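Side-chain contact in putative polyprenyl synthetase (Streptomyces coelicolor, PDB 3NF2), which probably condenses allylic and homoallylic diphosphates into longer isoprenyl diphosphates, with magnesium as the likely cofactor, as a trans-type prenyltransferase: residues A36-W41 / S90-D95. Residues are numbered along the deposited sequence; the frame is centred on the assembly and turned at random.
Sequences AYHFGW and SLLHDD
With CG anti to the backbone N (chi1 171°), the His38 imidazole reaches out from the last turn of helix 31-38 towards Leu91 and Leu92. Leu92 holds its CG anti to its own carbonyl carbon (chi1 -79°), which brings the end of the side chain to the ring. The contact belongs to the all-helical isoprenoid synthase fold: helix 77-98 carries the aspartate-rich DDxxD motif that in this family binds the diphosphate substrate through magnesium, and Asp94 and Asp95 begin it. Leu92 supplies a CH-pi contact, its CG over one face of the His38 ring, almost on the ring normal and 4.0 Å from the centroid. Its CD2 branch approaches His38 ND1 at 3.7 Å. Leu91 comes instead at the ring edge, CD1 lying 4.1 Å from His38 CE1 and near the ring plane. His38 NE2 is hydrogen-bonded to OD1 of Asn88, one turn before Leu92 on helix 77-98, which helps fix the ring's rotation. Val109 of helix 109-113 touches both His38 and Leu92. Helix 31-38 ends just beyond the histidine in a Schellman motif, where Gly40, with positive phi, donates its N to Tyr37 O and Trp41 N bonds Ala36 O at 2.9 Å.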
loop_
_atom_site.group_PDB
_atom_site.type_symbol
_atom_site.label_atom_id
_atom_site.label_comp_id
_atom_site.label_asym_id
_atom_site.label_seq_id
_atom_site.Cartn_x
_atom_site.Cartn_y
_atom_site.Cartn_z
ATOM N N ALA A 36 -10.197 12.043 -6.612
ATOM C CA ALA A 36 -11.423 12.481 -7.299
ATOM C C ALA A 36 -11.282 12.340 -8.808
ATOM O O ALA A 36 -12.231 11.947 -9.484
ATOM C CB ALA A 36 -11.795 13.928 -6.927
ATOM N N TYR A 37 -10.093 12.653 -9.326
ATOM C CA TYR A 37 -9.824 12.437 -10.734
ATOM C C TYR A 37 -9.901 10.951 -11.050
ATOM O O TYR A 37 -10.561 10.568 -12.009
ATOM C CB TYR A 37 -8.472 13.000 -11.185
ATOM C CG TYR A 37 -8.195 12.618 -12.620
ATOM C CD1 TYR A 37 -8.821 13.299 -13.665
ATOM C CD2 TYR A 37 -7.365 11.535 -12.935
ATOM C CE1 TYR A 37 -8.607 12.936 -14.987
ATOM C CE2 TYR A 37 -7.146 11.160 -14.256
ATOM C CZ TYR A 37 -7.775 11.869 -15.275
ATOM O OH TYR A 37 -7.570 11.525 -16.586
ATOM N N HIS A 38 -9.242 10.122 -10.238
ATOM C CA HIS A 38 -9.294 8.675 -10.435
ATOM C C HIS A 38 -10.732 8.158 -10.497
ATOM O O HIS A 38 -11.064 7.313 -11.319
ATOM C CB HIS A 38 -8.561 7.916 -9.326
ATOM C CG HIS A 38 -8.792 6.439 -9.384
ATOM N ND1 HIS A 38 -8.321 5.660 -10.421
ATOM C CD2 HIS A 38 -9.499 5.611 -8.579
ATOM C CE1 HIS A 38 -8.701 4.409 -10.233
ATOM N NE2 HIS A 38 -9.415 4.351 -9.122
ATOM N N PHE A 39 -11.573 8.672 -9.612
ATOM C CA PHE A 39 -12.943 8.229 -9.533
ATOM C C PHE A 39 -13.859 8.897 -10.557
ATOM O O PHE A 39 -15.029 8.554 -10.629
ATOM C CB PHE A 39 -13.470 8.432 -8.122
ATOM C CG PHE A 39 -13.045 7.363 -7.156
ATOM C CD1 PHE A 39 -13.653 6.102 -7.176
ATOM C CD2 PHE A 39 -12.033 7.613 -6.226
ATOM C CE1 PHE A 39 -13.263 5.113 -6.282
ATOM C CE2 PHE A 39 -11.629 6.628 -5.327
ATOM C CZ PHE A 39 -12.245 5.381 -5.346
ATOM N N GLY A 40 -13.334 9.836 -11.345
ATOM C CA GLY A 40 -14.107 10.478 -12.411
ATOM C C GLY A 40 -15.003 11.641 -11.987
ATOM O O GLY A 40 -15.789 12.153 -12.800
ATOM N N TRP A 41 -14.883 12.072 -10.729
ATOM C CA TRP A 41 -15.690 13.188 -10.219
ATOM C C TRP A 41 -15.214 14.562 -10.709
ATOM O O TRP A 41 -15.995 15.523 -10.749
ATOM C CB TRP A 41 -15.788 13.150 -8.690
ATOM C CG TRP A 41 -16.242 11.811 -8.163
ATOM C CD1 TRP A 41 -17.194 10.988 -8.709
ATOM C CD2 TRP A 41 -15.770 11.147 -6.986
ATOM N NE1 TRP A 41 -17.324 9.848 -7.955
ATOM C CE2 TRP A 41 -16.466 9.919 -6.890
ATOM C CE3 TRP A 41 -14.815 11.461 -6.012
ATOM C CZ2 TRP A 41 -16.242 9.007 -5.850
ATOM C CZ3 TRP A 41 -14.595 10.553 -4.972
ATOM C CH2 TRP A 41 -15.300 9.343 -4.907
ATOM N N SER A 90 -5.570 -1.016 -6.031
ATOM C CA SER A 90 -5.046 -1.993 -6.954
ATOM C C SER A 90 -4.990 -1.426 -8.379
ATOM O O SER A 90 -3.976 -1.569 -9.042
ATOM C CB SER A 90 -5.880 -3.271 -6.877
ATOM O OG SER A 90 -5.362 -4.275 -7.719
ATOM N N LEU A 91 -6.041 -0.737 -8.820
ATOM C CA LEU A 91 -6.063 -0.155 -10.162
ATOM C C LEU A 91 -4.981 0.901 -10.359
ATOM O O LEU A 91 -4.244 0.868 -11.347
ATOM C CB LEU A 91 -7.424 0.480 -10.469
ATOM C CG LEU A 91 -8.694 -0.362 -10.521
ATOM C CD1 LEU A 91 -9.858 0.510 -10.988
ATOM C CD2 LEU A 91 -8.515 -1.571 -11.440
ATOM N N LEU A 92 -4.909 1.836 -9.414
ATOM C CA LEU A 92 -3.957 2.940 -9.460
ATOM C C LEU A 92 -2.529 2.439 -9.636
ATOM O O LEU A 92 -1.803 2.909 -10.503
ATOM C CB LEU A 92 -4.066 3.780 -8.184
ATOM C CG LEU A 92 -5.235 4.765 -8.117
ATOM C CD1 LEU A 92 -5.518 5.169 -6.690
ATOM C CD2 LEU A 92 -4.963 5.989 -8.966
ATOM N N HIS A 93 -2.158 1.462 -8.819
ATOM C CA HIS A 93 -0.832 0.870 -8.866
ATOM C C HIS A 93 -0.624 -0.054 -10.056
ATOM O O HIS A 93 0.422 0.020 -10.704
ATOM C CB HIS A 93 -0.543 0.130 -7.559
ATOM C CG HIS A 93 -0.282 1.040 -6.403
ATOM N ND1 HIS A 93 0.225 0.587 -5.205
ATOM C CD2 HIS A 93 -0.436 2.379 -6.265
ATOM C CE1 HIS A 93 0.357 1.605 -4.376
ATOM N NE2 HIS A 93 -0.039 2.702 -4.994
ATOM N N ASP A 94 -1.602 -0.918 -10.346
ATOM C CA ASP A 94 -1.481 -1.816 -11.508
ATOM C C ASP A 94 -1.336 -1.052 -12.821
ATOM O O ASP A 94 -0.514 -1.423 -13.650
ATOM C CB ASP A 94 -2.634 -2.817 -11.607
ATOM C CG ASP A 94 -2.657 -3.814 -10.458
ATOM O OD1 ASP A 94 -1.731 -3.808 -9.615
ATOM O OD2 ASP A 94 -3.631 -4.595 -10.388
ATOM N N ASP A 95 -2.104 0.021 -12.991
ATOM C CA ASP A 95 -2.021 0.841 -14.208
ATOM C C ASP A 95 -0.644 1.457 -14.396
ATOM O O ASP A 95 -0.144 1.535 -15.524
ATOM C CB ASP A 95 -3.078 1.946 -14.212
ATOM C CG ASP A 95 -4.484 1.426 -14.516
ATOM O OD1 ASP A 95 -4.631 0.267 -14.961
ATOM O OD2 ASP A 95 -5.452 2.191 -14.311
#